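Local coordinates for protein N-(5'-phosphoribosyl)anthranilate isomerase (Pyrococcus furiosus, PDB 4AAJ) that catalyses the isomerisation of N-(5-phospho-beta-D-ribosyl)anthranilate to 1-(2-carboxyphenylamino)-1-deoxy-D-ribulose 5-phosphate, the third of five steps from chorismate to L-tryptophan, at residues D42-V47 and S68-F73; N101-T106 and I142-A147; V166-A171 and K192-Y197; E185-V190 and E217-R222. All blocks are in the same frame, centred on the assembly; numbering follows the deposited sequence.

Contact 1 (D42-V47 and S68-F73); sequences DATGVV and SAIPVF
Thr44 and Val72 pair as parallel beta partners, with Gly45 opposite Phe73 one step on, and three backbone hydrogen bonds fix this register. Thr44 spends both of its peptide groups here: its N donates to Pro71 O at 2.9 Å, and its O receives Phe73 N at 2.8 Å, with a nearly straight N-H...O angle of 178°. Val46 N closes the ladder on Phe73 O at 2.8 Å. The same Phe73 O also lies 3.2 Å from Gly45 CA, a CA-H...O contact.

The Thr44 hydroxyl stands anti to its own backbone N (chi1 -170°), on course for Ile25 O, which accepts its hydrogen bond. CG2 is left to run beside Val72 CG2 at 3.6 Å, both pointing the same way. On the other face, the Phe73 ring presents an edge to Thr44 O and Ala43 CB. Before the pairing starts, Ile70 CD1 lies 3.7 Å from Ala43 C, and Ser68 OG donates to Ile70 O at 2.8 Å. Asp42 OD2 accepts a hydrogen bond from Val23 N and salt-bridges Lys224.

The contact joins the two strands of a beta-alpha-beta unit: strand 22-25 flanks strand 43-47 on its other edge, while helix 58-67 covers Val46 and Val72.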
loop_
_atom_site.group_PDB
_atom_site.type_symbol
_atom_site.label_atom_id
_atom_site.label_comp_id
_atom_site.label_asym_id
_atom_site.label_seq_id
_atom_site.Cartn_x
_atom_site.Cartn_y
_atom_site.Cartn_z
ATOM N N ASP A 42 -1.671 -4.770 10.419
ATOM C CA ASP A 42 -1.198 -3.494 10.946
ATOM C C ASP A 42 -1.906 -2.304 10.289
ATOM O O ASP A 42 -2.016 -1.223 10.865
ATOM C CB ASP A 42 0.315 -3.374 10.752
ATOM C CG ASP A 42 1.093 -4.466 11.486
ATOM O OD1 ASP A 42 0.966 -4.547 12.726
ATOM O OD2 ASP A 42 1.805 -5.248 10.820
ATOM N N ALA A 43 -2.361 -2.504 9.060
ATOM C CA ALA A 43 -3.045 -1.441 8.327
ATOM C C ALA A 43 -3.935 -2.044 7.256
ATOM O O ALA A 43 -3.793 -3.213 6.895
ATOM C CB ALA A 43 -2.041 -0.461 7.710
ATOM N N THR A 44 -4.849 -1.229 6.738
ATOM C CA THR A 44 -5.694 -1.659 5.625
ATOM C C THR A 44 -5.821 -0.476 4.656
ATOM O O THR A 44 -5.189 0.572 4.850
ATOM C CB THR A 44 -7.070 -2.199 6.121
ATOM O OG1 THR A 44 -7.779 -2.816 5.035
ATOM C CG2 THR A 44 -7.934 -1.097 6.730
ATOM N N GLY A 45 -6.626 -0.647 3.605
ATOM C CA GLY A 45 -6.768 0.395 2.606
ATOM C C GLY A 45 -8.106 0.274 1.912
ATOM O O GLY A 45 -8.659 -0.837 1.800
ATOM N N VAL A 46 -8.642 1.425 1.524
ATOM C CA VAL A 46 -9.882 1.488 0.739
ATOM C C VAL A 46 -9.575 2.211 -0.565
ATOM O O VAL A 46 -8.903 3.244 -0.558
ATOM C CB VAL A 46 -11.050 2.161 1.492
ATOM C CG1 VAL A 46 -11.525 1.286 2.656
ATOM C CG2 VAL A 46 -10.723 3.577 1.963
ATOM N N VAL A 47 -10.056 1.655 -1.672
ATOM C CA VAL A 47 -9.789 2.219 -2.999
ATOM C C VAL A 47 -10.947 3.148 -3.385
ATOM O O VAL A 47 -12.116 2.753 -3.332
ATOM C CB VAL A 47 -9.611 1.108 -4.074
ATOM C CG1 VAL A 47 -9.437 1.705 -5.479
ATOM C CG2 VAL A 47 -8.452 0.179 -3.717
ATOM N N SER A 68 -12.463 2.092 12.206
ATOM C CA SER A 68 -11.288 1.246 12.224
ATOM C C SER A 68 -10.353 1.489 13.416
ATOM O O SER A 68 -10.085 2.623 13.791
ATOM C CB SER A 68 -10.506 1.413 10.921
ATOM O OG SER A 68 -9.405 0.529 10.890
ATOM N N ALA A 69 -9.840 0.398 13.964
ATOM C CA ALA A 69 -8.850 0.463 15.041
ATOM C C ALA A 69 -7.422 0.500 14.484
ATOM O O ALA A 69 -6.459 0.656 15.239
ATOM C CB ALA A 69 -9.033 -0.719 15.985
ATOM N N ILE A 70 -7.282 0.360 13.165
ATOM C CA ILE A 70 -5.956 0.385 12.513
ATOM C C ILE A 70 -5.934 1.460 11.413
ATOM O O ILE A 70 -6.982 1.870 10.934
ATOM C CB ILE A 70 -5.549 -1.011 11.948
ATOM C CG1 ILE A 70 -6.525 -1.495 10.851
ATOM C CG2 ILE A 70 -5.378 -2.033 13.083
ATOM C CD1 ILE A 70 -6.108 -2.802 10.174
ATOM N N PRO A 71 -4.744 1.957 11.033
ATOM C CA PRO A 71 -4.690 2.931 9.941
ATOM C C PRO A 71 -5.386 2.408 8.686
ATOM O O PRO A 71 -5.155 1.270 8.268
ATOM C CB PRO A 71 -3.189 3.077 9.693
ATOM C CG PRO A 71 -2.602 2.875 11.063
ATOM C CD PRO A 71 -3.419 1.771 11.669
ATOM N N VAL A 72 -6.236 3.253 8.115
ATOM C CA VAL A 72 -6.880 2.948 6.841
ATOM C C VAL A 72 -6.348 3.921 5.791
ATOM O O VAL A 72 -6.547 5.135 5.874
ATOM C CB VAL A 72 -8.416 3.072 6.952
ATOM C CG1 VAL A 72 -9.091 2.812 5.594
ATOM C CG2 VAL A 72 -8.940 2.091 7.978
ATOM N N PHE A 73 -5.646 3.379 4.805
ATOM C CA PHE A 73 -5.127 4.198 3.725
ATOM C C PHE A 73 -6.237 4.476 2.704
ATOM O O PHE A 73 -6.910 3.559 2.272
ATOM C CB PHE A 73 -3.942 3.494 3.066
ATOM C CG PHE A 73 -2.657 3.637 3.855
ATOM C CD1 PHE A 73 -2.396 2.806 4.946
ATOM C CD2 PHE A 73 -1.742 4.628 3.522
ATOM C CE1 PHE A 73 -1.221 2.968 5.700
ATOM C CE2 PHE A 73 -0.563 4.792 4.256
ATOM C CZ PHE A 73 -0.312 3.960 5.348
#

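Contact 2 (N101-T106 and I142-A147)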
loop_
_atom_site.group_PDB
_atom_site.type_symbol
_atom_site.label_atom_id
_atom_site.label_comp_id
_atom_site.label_asym_id
_atom_site.label_seq_id
_atom_site.Cartn_x
_atom_site.Cartn_y
_atom_site.Cartn_z
ATOM N N ASN A 101 1.048 9.986 -10.894
ATOM C CA ASN A 101 2.106 10.979 -11.144
ATOM C C ASN A 101 1.831 12.345 -10.513
ATOM O O ASN A 101 2.334 13.370 -11.001
ATOM C CB ASN A 101 2.350 11.143 -12.655
ATOM C CG ASN A 101 2.843 9.865 -13.312
ATOM O OD1 ASN A 101 3.496 9.029 -12.676
ATOM N ND2 ASN A 101 2.529 9.703 -14.594
ATOM N N ALA A 102 1.031 12.361 -9.441
ATOM C CA ALA A 102 0.838 13.566 -8.629
ATOM C C ALA A 102 2.208 14.118 -8.249
ATOM O O ALA A 102 3.072 13.388 -7.776
ATOM C CB ALA A 102 0.026 13.253 -7.376
ATOM N N LEU A 103 2.397 15.412 -8.472
ATOM C CA LEU A 103 3.709 16.039 -8.311
ATOM C C LEU A 103 4.193 16.042 -6.854
ATOM O O LEU A 103 3.376 16.031 -5.928
ATOM C CB LEU A 103 3.665 17.468 -8.869
ATOM C CG LEU A 103 3.460 17.632 -10.384
ATOM C CD1 LEU A 103 3.168 19.085 -10.719
ATOM C CD2 LEU A 103 4.663 17.144 -11.178
ATOM N N PRO A 104 5.524 16.045 -6.641
ATOM C CA PRO A 104 6.057 16.238 -5.293
ATOM C C PRO A 104 5.375 17.411 -4.573
ATOM O O PRO A 104 5.064 17.306 -3.381
ATOM C CB PRO A 104 7.528 16.566 -5.550
ATOM C CG PRO A 104 7.847 15.829 -6.807
ATOM C CD PRO A 104 6.604 15.906 -7.640
ATOM N N GLN A 105 5.118 18.501 -5.300
ATOM C CA GLN A 105 4.507 19.703 -4.712
ATOM C C GLN A 105 3.110 19.439 -4.160
ATOM O O GLN A 105 2.722 19.996 -3.137
ATOM C CB GLN A 105 4.461 20.854 -5.726
ATOM C CG GLN A 105 5.814 21.461 -6.053
ATOM C CD GLN A 105 6.643 20.650 -7.039
ATOM O OE1 GLN A 105 6.234 19.574 -7.500
ATOM N NE2 GLN A 105 7.819 21.169 -7.374
ATOM N N THR A 106 2.360 18.590 -4.856
ATOM C CA THR A 106 1.031 18.187 -4.431
ATOM C C THR A 106 1.119 17.353 -3.155
ATOM O O THR A 106 0.397 17.593 -2.186
ATOM C CB THR A 106 0.345 17.372 -5.547
ATOM O OG1 THR A 106 -0.011 18.251 -6.625
ATOM C CG2 THR A 106 -0.901 16.673 -5.032
ATOM N N ILE A 142 12.516 8.413 -6.084
ATOM C CA ILE A 142 11.940 8.440 -4.734
ATOM C C ILE A 142 12.333 9.708 -3.951
ATOM O O ILE A 142 11.474 10.370 -3.366
ATOM C CB ILE A 142 12.307 7.144 -3.962
ATOM C CG1 ILE A 142 11.520 5.948 -4.529
ATOM C CG2 ILE A 142 12.073 7.281 -2.462
ATOM C CD1 ILE A 142 12.076 4.590 -4.150
ATOM N N SER A 143 13.622 10.056 -3.959
ATOM C CA SER A 143 14.108 11.241 -3.243
ATOM C C SER A 143 13.537 12.563 -3.791
ATOM O O SER A 143 13.659 13.605 -3.148
ATOM C CB SER A 143 15.648 11.270 -3.204
ATOM O OG SER A 143 16.203 11.423 -4.502
ATOM N N ARG A 144 12.913 12.506 -4.965
ATOM C CA ARG A 144 12.218 13.646 -5.576
ATOM C C ARG A 144 10.883 13.961 -4.874
ATOM O O ARG A 144 10.496 15.123 -4.739
ATOM C CB ARG A 144 11.994 13.369 -7.063
ATOM C CG ARG A 144 11.317 14.481 -7.849
ATOM C CD ARG A 144 11.093 14.050 -9.289
ATOM N NE ARG A 144 9.887 14.645 -9.866
ATOM C CZ ARG A 144 9.306 14.230 -10.990
ATOM N NH1 ARG A 144 9.812 13.208 -11.673
ATOM N NH2 ARG A 144 8.213 14.837 -11.433
ATOM N N TYR A 145 10.186 12.920 -4.431
ATOM C CA TYR A 145 8.963 13.086 -3.641
ATOM C C TYR A 145 9.326 13.068 -2.161
ATOM O O TYR A 145 10.386 12.576 -1.788
ATOM C CB TYR A 145 7.958 11.980 -3.975
ATOM C CG TYR A 145 7.562 11.938 -5.439
ATOM C CD1 TYR A 145 8.396 11.357 -6.389
ATOM C CD2 TYR A 145 6.362 12.490 -5.875
ATOM C CE1 TYR A 145 8.047 11.324 -7.730
ATOM C CE2 TYR A 145 6.003 12.457 -7.213
ATOM C CZ TYR A 145 6.845 11.875 -8.135
ATOM O OH TYR A 145 6.498 11.842 -9.466
ATOM N N ASN A 146 8.463 13.632 -1.323
ATOM C CA ASN A 146 8.699 13.664 0.117
ATOM C C ASN A 146 7.704 12.747 0.837
ATOM O O ASN A 146 7.033 13.151 1.793
ATOM C CB ASN A 146 8.621 15.111 0.630
ATOM C CG ASN A 146 8.878 15.226 2.121
ATOM O OD1 ASN A 146 9.823 14.640 2.647
ATOM N ND2 ASN A 146 8.027 15.984 2.812
ATOM N N ALA A 147 7.615 11.505 0.364
ATOM C CA ALA A 147 6.640 10.551 0.895
ATOM C C ALA A 147 7.095 9.988 2.232
ATOM O O ALA A 147 8.290 9.778 2.449
ATOM C CB ALA A 147 6.378 9.433 -0.107
HETATM O O HOH W 1 5.266 9.189 -10.173
HETATM O O HOH W 2 6.863 15.752 -1.796
#
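Pro104 wedges against Tyr145 and the carbonyl of Arg144, and this is the tight part of the contact. Its CG sits over one face of the Tyr145 ring, 4.0 Å from the centroid and 20° off the normal, a CH-pi arrangement displaced toward the rim. CD approaches Tyr145 CE2 at 3.5 Å, and CB reaches Arg144 O at 3.4 Å. In the plane of the same ring, Ala102 O comes up to the edge, 3.1 Å from Tyr145 CE2. A proline thus meets the tyrosine on a face and a carbonyl on an edge, while Lys120 makes a cation-pi contact with it.

The outer side is looser. The Arg144 chain bends at chi3 (148°) as it runs past Pro104, NE 3.9 Å from Pro104 CG. Its NH2 gets no nearer than 4.2 Å to Leu103 CD2. Water completes the polar links: one molecule joins Asn101 OD1 to Tyr145 OH, and another donates to Pro104 O and accepts from Asn146 N at 2.7 Å.

No direct hydrogen bond crosses the contact. Cohesion therefore comes from carbon packing and ring-face contact, with bridging waters serving the polar groups at the margins.

Contact 3 (V166-A171 and K192-Y197); sequences VSSLVA and KVVKPY
This is a helix-to-helix contact on the outer layer of the barrel, where the middle of helix 165-173 meets the C-terminal turn of helix 187-194 and the residues that follow it. The backbones come very close: the CA atoms of Ser168 and Val194 are only 3.9 Å apart, a spacing consistent with the small side chains of Ser167, Ser168 and Ala171 on the facing side of the first helix.

One direct hydrogen bond crosses between the segments. Ser168 OG donates to Val193 O at 2.6 Å, arriving from above the carbonyl plane, 63° out of it, with a C=O...O angle of 107°; it misses the lone-pair directions. The hydroxyl also has a weak link back to Leu164 O in its own helix. Around this bond the packing is close: Val193 CG1 lies 3.3 Å from Ser168 OG. With chi1 at -178°, Val194 CG1 reaches between Ser167 and Ala171, 4.0 Å from Ser167 CB and 3.9 Å from Ala171 CB. That methyl of Ala171 also touches Val194 O at 3.3 Å.

Lys195 breaks the helix with positive phi, and its NZ folds back onto Lys192 O, in the carbonyl plane. Beyond it the chain turns inward, and a water links Ala171 O to Tyr197 N, the second of these bonds being weak. Pro196 packs on Val178 of strand 176-179, and Tyr197 makes a backbone hydrogen bond with Phe22. Neighbouring helices packed side by side around a closed parallel sheet, each leading back into the next strand, are the hallmark of the (beta/alpha)8, or TIM, barrel.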
loop_
_atom_site.group_PDB
_atom_site.type_symbol
_atom_site.label_atom_id
_atom_site.label_comp_id
_atom_site.label_asym_id
_atom_site.label_seq_id
_atom_site.Cartn_x
_atom_site.Cartn_y
_atom_site.Cartn_z
ATOM N N VAL A 166 15.677 -5.734 -7.954
ATOM C CA VAL A 166 15.599 -4.277 -7.818
ATOM C C VAL A 166 15.031 -3.963 -6.435
ATOM O O VAL A 166 15.601 -3.150 -5.690
ATOM C CB VAL A 166 14.737 -3.619 -8.915
ATOM C CG1 VAL A 166 14.682 -2.105 -8.724
ATOM C CG2 VAL A 166 15.278 -3.943 -10.305
ATOM N N SER A 167 13.931 -4.641 -6.090
ATOM C CA SER A 167 13.258 -4.444 -4.799
ATOM C C SER A 167 14.195 -4.654 -3.604
ATOM O O SER A 167 14.226 -3.828 -2.693
ATOM C CB SER A 167 12.000 -5.313 -4.693
ATOM O OG SER A 167 10.997 -4.817 -5.566
ATOM N N SER A 168 14.960 -5.745 -3.638
ATOM C CA SER A 168 15.989 -6.061 -2.635
ATOM C C SER A 168 16.921 -4.898 -2.322
ATOM O O SER A 168 17.209 -4.620 -1.155
ATOM C CB SER A 168 16.834 -7.257 -3.098
ATOM O OG SER A 168 16.225 -8.485 -2.735
ATOM N N LEU A 169 17.381 -4.227 -3.373
ATOM C CA LEU A 169 18.384 -3.170 -3.264
ATOM C C LEU A 169 17.806 -1.809 -2.883
ATOM O O LEU A 169 18.468 -1.010 -2.210
ATOM C CB LEU A 169 19.166 -3.066 -4.568
ATOM C CG LEU A 169 19.920 -4.336 -4.986
ATOM C CD1 LEU A 169 20.297 -4.248 -6.452
ATOM C CD2 LEU A 169 21.146 -4.591 -4.112
ATOM N N VAL A 170 16.570 -1.545 -3.307
ATOM C CA VAL A 170 15.870 -0.349 -2.842
ATOM C C VAL A 170 15.572 -0.516 -1.351
ATOM O O VAL A 170 15.792 0.409 -0.571
ATOM C CB VAL A 170 14.569 -0.056 -3.637
ATOM C CG1 VAL A 170 13.921 1.234 -3.151
ATOM C CG2 VAL A 170 14.850 0.052 -5.129
ATOM N N ALA A 171 15.110 -1.702 -0.969
ATOM C CA ALA A 171 14.740 -1.993 0.423
ATOM C C ALA A 171 15.929 -1.860 1.388
ATOM O O ALA A 171 15.755 -1.499 2.552
ATOM C CB ALA A 171 14.097 -3.365 0.532
ATOM N N LYS A 192 12.406 -12.972 2.590
ATOM C CA LYS A 192 13.809 -13.375 2.737
ATOM C C LYS A 192 14.711 -12.689 1.718
ATOM O O LYS A 192 15.812 -12.260 2.050
ATOM C CB LYS A 192 13.968 -14.896 2.651
ATOM C CG LYS A 192 13.621 -15.640 3.932
ATOM C CD LYS A 192 14.174 -17.064 3.920
ATOM C CE LYS A 192 13.251 -18.049 3.214
ATOM N NZ LYS A 192 12.163 -18.535 4.110
ATOM N N VAL A 193 14.234 -12.568 0.484
ATOM C CA VAL A 193 15.022 -11.959 -0.583
ATOM C C VAL A 193 15.059 -10.436 -0.456
ATOM O O VAL A 193 16.132 -9.838 -0.472
ATOM C CB VAL A 193 14.504 -12.366 -1.979
ATOM C CG1 VAL A 193 15.304 -11.680 -3.077
ATOM C CG2 VAL A 193 14.566 -13.874 -2.146
ATOM N N VAL A 194 13.885 -9.825 -0.319
ATOM C CA VAL A 194 13.750 -8.365 -0.342
ATOM C C VAL A 194 14.110 -7.722 0.995
ATOM O O VAL A 194 14.671 -6.618 1.030
ATOM C CB VAL A 194 12.314 -7.943 -0.759
ATOM C CG1 VAL A 194 12.193 -6.428 -0.829
ATOM C CG2 VAL A 194 11.948 -8.564 -2.105
ATOM N N LYS A 195 13.797 -8.416 2.088
ATOM C CA LYS A 195 13.937 -7.866 3.443
ATOM C C LYS A 195 13.323 -6.466 3.576
ATOM O O LYS A 195 13.996 -5.503 3.944
ATOM C CB LYS A 195 15.392 -7.933 3.922
ATOM C CG LYS A 195 15.780 -9.330 4.383
ATOM C CD LYS A 195 17.252 -9.426 4.757
ATOM C CE LYS A 195 17.636 -10.853 5.115
ATOM N NZ LYS A 195 17.544 -11.766 3.940
ATOM N N PRO A 196 12.024 -6.351 3.269
ATOM C CA PRO A 196 11.369 -5.043 3.298
ATOM C C PRO A 196 10.971 -4.641 4.716
ATOM O O PRO A 196 11.033 -5.459 5.635
ATOM C CB PRO A 196 10.110 -5.289 2.468
ATOM C CG PRO A 196 9.758 -6.709 2.767
ATOM C CD PRO A 196 11.076 -7.432 2.940
ATOM N N TYR A 197 10.551 -3.390 4.879
ATOM C CA TYR A 197 9.968 -2.930 6.129
ATOM C C TYR A 197 8.568 -3.548 6.318
ATOM O O TYR A 197 8.135 -3.814 7.439
ATOM C CB TYR A 197 9.933 -1.391 6.158
ATOM C CG TYR A 197 9.163 -0.810 7.324
ATOM C CD1 TYR A 197 9.741 -0.710 8.590
ATOM C CD2 TYR A 197 7.844 -0.375 7.165
ATOM C CE1 TYR A 197 9.028 -0.192 9.662
ATOM C CE2 TYR A 197 7.130 0.149 8.229
ATOM C CZ TYR A 197 7.729 0.241 9.473
ATOM O OH TYR A 197 7.020 0.763 10.532
HETATM O O HOH W 3 12.843 -1.795 3.534
#

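Contact 4 (E185-V190 and E217-R222)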
loop_
_atom_site.group_PDB
_atom_site.type_symbol
_atom_site.label_atom_id
_atom_site.label_comp_id
_atom_site.label_asym_id
_atom_site.label_seq_id
_atom_site.Cartn_x
_atom_site.Cartn_y
_atom_site.Cartn_z
ATOM N N GLU A 185 1.950 -18.686 0.089
ATOM C CA GLU A 185 2.892 -19.641 -0.498
ATOM C C GLU A 185 4.210 -19.000 -0.936
ATOM O O GLU A 185 5.221 -19.693 -1.094
ATOM C CB GLU A 185 2.248 -20.377 -1.684
ATOM C CG GLU A 185 0.866 -20.962 -1.403
ATOM C CD GLU A 185 0.872 -22.008 -0.300
ATOM O OE1 GLU A 185 1.471 -23.088 -0.495
ATOM O OE2 GLU A 185 0.267 -21.754 0.764
ATOM N N ASN A 186 4.196 -17.681 -1.130
ATOM C CA ASN A 186 5.377 -16.966 -1.612
ATOM C C ASN A 186 5.867 -15.841 -0.697
ATOM O O ASN A 186 6.983 -15.354 -0.867
ATOM C CB ASN A 186 5.154 -16.447 -3.046
ATOM C CG ASN A 186 4.065 -15.383 -3.135
ATOM O OD1 ASN A 186 3.730 -14.726 -2.151
ATOM N ND2 ASN A 186 3.511 -15.208 -4.327
ATOM N N VAL A 187 5.033 -15.437 0.263
ATOM C CA VAL A 187 5.337 -14.291 1.134
ATOM C C VAL A 187 6.641 -14.463 1.917
ATOM O O VAL A 187 7.453 -13.536 1.995
ATOM C CB VAL A 187 4.152 -13.924 2.074
ATOM C CG1 VAL A 187 3.823 -15.057 3.042
ATOM C CG2 VAL A 187 4.432 -12.630 2.828
ATOM N N GLU A 188 6.844 -15.656 2.471
ATOM C CA GLU A 188 8.030 -15.941 3.282
ATOM C C GLU A 188 9.319 -15.833 2.466
ATOM O O GLU A 188 10.330 -15.325 2.956
ATOM C CB GLU A 188 7.910 -17.312 3.951
ATOM C CG GLU A 188 6.691 -17.437 4.856
ATOM C CD GLU A 188 6.778 -18.600 5.827
ATOM O OE1 GLU A 188 7.172 -19.710 5.405
ATOM O OE2 GLU A 188 6.440 -18.404 7.014
ATOM N N GLU A 189 9.261 -16.289 1.217
ATOM C CA GLU A 189 10.403 -16.228 0.304
ATOM C C GLU A 189 10.679 -14.800 -0.163
ATOM O O GLU A 189 11.836 -14.364 -0.195
ATOM C CB GLU A 189 10.186 -17.158 -0.896
ATOM C CG GLU A 189 11.443 -17.444 -1.714
ATOM C CD GLU A 189 12.555 -18.100 -0.909
ATOM O OE1 GLU A 189 12.255 -18.917 -0.009
ATOM O OE2 GLU A 189 13.738 -17.799 -1.182
ATOM N N VAL A 190 9.617 -14.080 -0.522
ATOM C CA VAL A 190 9.725 -12.673 -0.911
ATOM C C VAL A 190 10.402 -11.874 0.204
ATOM O O VAL A 190 11.310 -11.086 -0.059
ATOM C CB VAL A 190 8.346 -12.069 -1.273
ATOM C CG1 VAL A 190 8.413 -10.546 -1.347
ATOM C CG2 VAL A 190 7.850 -12.641 -2.595
ATOM N N GLU A 217 -5.409 -14.534 8.196
ATOM C CA GLU A 217 -4.697 -14.992 9.394
ATOM C C GLU A 217 -3.400 -15.730 9.050
ATOM O O GLU A 217 -2.366 -15.502 9.679
ATOM C CB GLU A 217 -5.620 -15.868 10.257
ATOM C CG GLU A 217 -5.043 -16.301 11.600
ATOM C CD GLU A 217 -4.139 -17.521 11.498
ATOM O OE1 GLU A 217 -4.434 -18.431 10.685
ATOM O OE2 GLU A 217 -3.131 -17.575 12.236
ATOM N N GLU A 218 -3.467 -16.610 8.051
ATOM C CA GLU A 218 -2.311 -17.377 7.585
ATOM C C GLU A 218 -1.232 -16.476 6.981
ATOM O O GLU A 218 -0.053 -16.593 7.330
ATOM C CB GLU A 218 -2.754 -18.418 6.557
ATOM C CG GLU A 218 -1.691 -19.439 6.184
ATOM C CD GLU A 218 -2.069 -20.252 4.958
ATOM O OE1 GLU A 218 -3.232 -20.159 4.506
ATOM O OE2 GLU A 218 -1.198 -20.988 4.444
ATOM N N PHE A 219 -1.641 -15.581 6.080
ATOM C CA PHE A 219 -0.704 -14.657 5.449
ATOM C C PHE A 219 0.043 -13.825 6.484
ATOM O O PHE A 219 1.269 -13.732 6.444
ATOM C CB PHE A 219 -1.417 -13.727 4.459
ATOM C CG PHE A 219 -0.479 -12.834 3.685
ATOM C CD1 PHE A 219 -0.010 -11.642 4.236
ATOM C CD2 PHE A 219 -0.060 -13.189 2.409
ATOM C CE1 PHE A 219 0.860 -10.824 3.529
ATOM C CE2 PHE A 219 0.807 -12.371 1.698
ATOM C CZ PHE A 219 1.264 -11.188 2.258
ATOM N N VAL A 220 -0.703 -13.216 7.401
ATOM C CA VAL A 220 -0.113 -12.346 8.413
ATOM C C VAL A 220 0.849 -13.147 9.292
ATOM O O VAL A 220 1.992 -12.735 9.496
ATOM C CB VAL A 220 -1.189 -11.619 9.256
ATOM C CG1 VAL A 220 -0.554 -10.791 10.364
ATOM C CG2 VAL A 220 -2.045 -10.720 8.375
ATOM N N ARG A 221 0.389 -14.304 9.776
ATOM C CA ARG A 221 1.195 -15.167 10.646
ATOM C C ARG A 221 2.526 -15.544 9.995
ATOM O O ARG A 221 3.586 -15.368 10.600
ATOM C CB ARG A 221 0.410 -16.426 11.041
ATOM C CG ARG A 221 1.029 -17.230 12.176
ATOM C CD ARG A 221 0.285 -18.541 12.425
ATOM N NE ARG A 221 0.451 -19.496 11.326
ATOM C CZ ARG A 221 -0.533 -19.940 10.547
ATOM N NH1 ARG A 221 -1.781 -19.536 10.743
ATOM N NH2 ARG A 221 -0.271 -20.802 9.571
ATOM N N ARG A 222 2.457 -16.051 8.764
ATOM C CA ARG A 222 3.644 -16.454 8.007
ATOM C C ARG A 222 4.598 -15.285 7.763
ATOM O O ARG A 222 5.819 -15.433 7.898
ATOM C CB ARG A 222 3.251 -17.093 6.670
ATOM C CG ARG A 222 2.609 -18.465 6.787
ATOM C CD ARG A 222 2.495 -19.129 5.426
ATOM N NE ARG A 222 1.808 -20.416 5.504
ATOM C CZ ARG A 222 1.848 -21.354 4.560
ATOM N NH1 ARG A 222 2.548 -21.164 3.447
ATOM N NH2 ARG A 222 1.185 -22.491 4.730
#
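Arg222 lies across Val187, Glu188 and Glu185. Its CB rests 3.5 Å from Glu188 OE2 and 4.2 Å from Val187 CG1. CG stays beside the same carboxylate oxygen, at 3.8 Å. Glu188 forms no salt bridge with Arg222, its OE2 facing Arg222 O at 3.2 Å as two acceptors. From CG to NE the chain is extended, which carries the guanidinium past Glu188 toward two other acids. There NH1 meets Glu185 OE2 at 3.6 Å, while NH2 lies 2.8 Å from Glu218 OE2 of its own helix. Both oxygens sit well out of the guanidinium plane, so these salt bridges rest on charge, with no N-H aimed at either; the directed hydrogen bond of NH1 goes to Ala184 O. Glu185 OE2 and Glu218 OE2 lie 4.0 Å apart, and the arginine probably offsets their repulsion.

Beneath this charged layer the contact is apolar. Val187 CG1 lies over a face of the Phe219 ring, and Val187 CG2 reaches Phe219 CZ at 3.5 Å. The ring continues inward to Val199 and Val201 of strand 198-201. A salt-bridge network above a buried hydrophobic layer thus joins the start of helix 187-194 to helix 213-225, neighbouring outer helices of the TIM barrel.

In the fold
The four contacts sample different layers of one closed eight-stranded barrel. Contact 1 belongs to the sheet, its centre about 10 Å from that of the chain; contacts 2, 3 and 4 lie farther out, at about 15 to 16 Å, among the helices and connecting turns. Contacts 3 and 4 are the closest pair, centres about 16 Å apart, and they use opposite ends of helix 187-194. Contacts 2 and 3 touch directly, Ile142 CD1 lying 4.0 Å from Val170 CG1. Contacts 2 and 4 are the farthest apart, about 31 Å between centres. In TIM barrels the active site lies at the C-terminal ends of the strands.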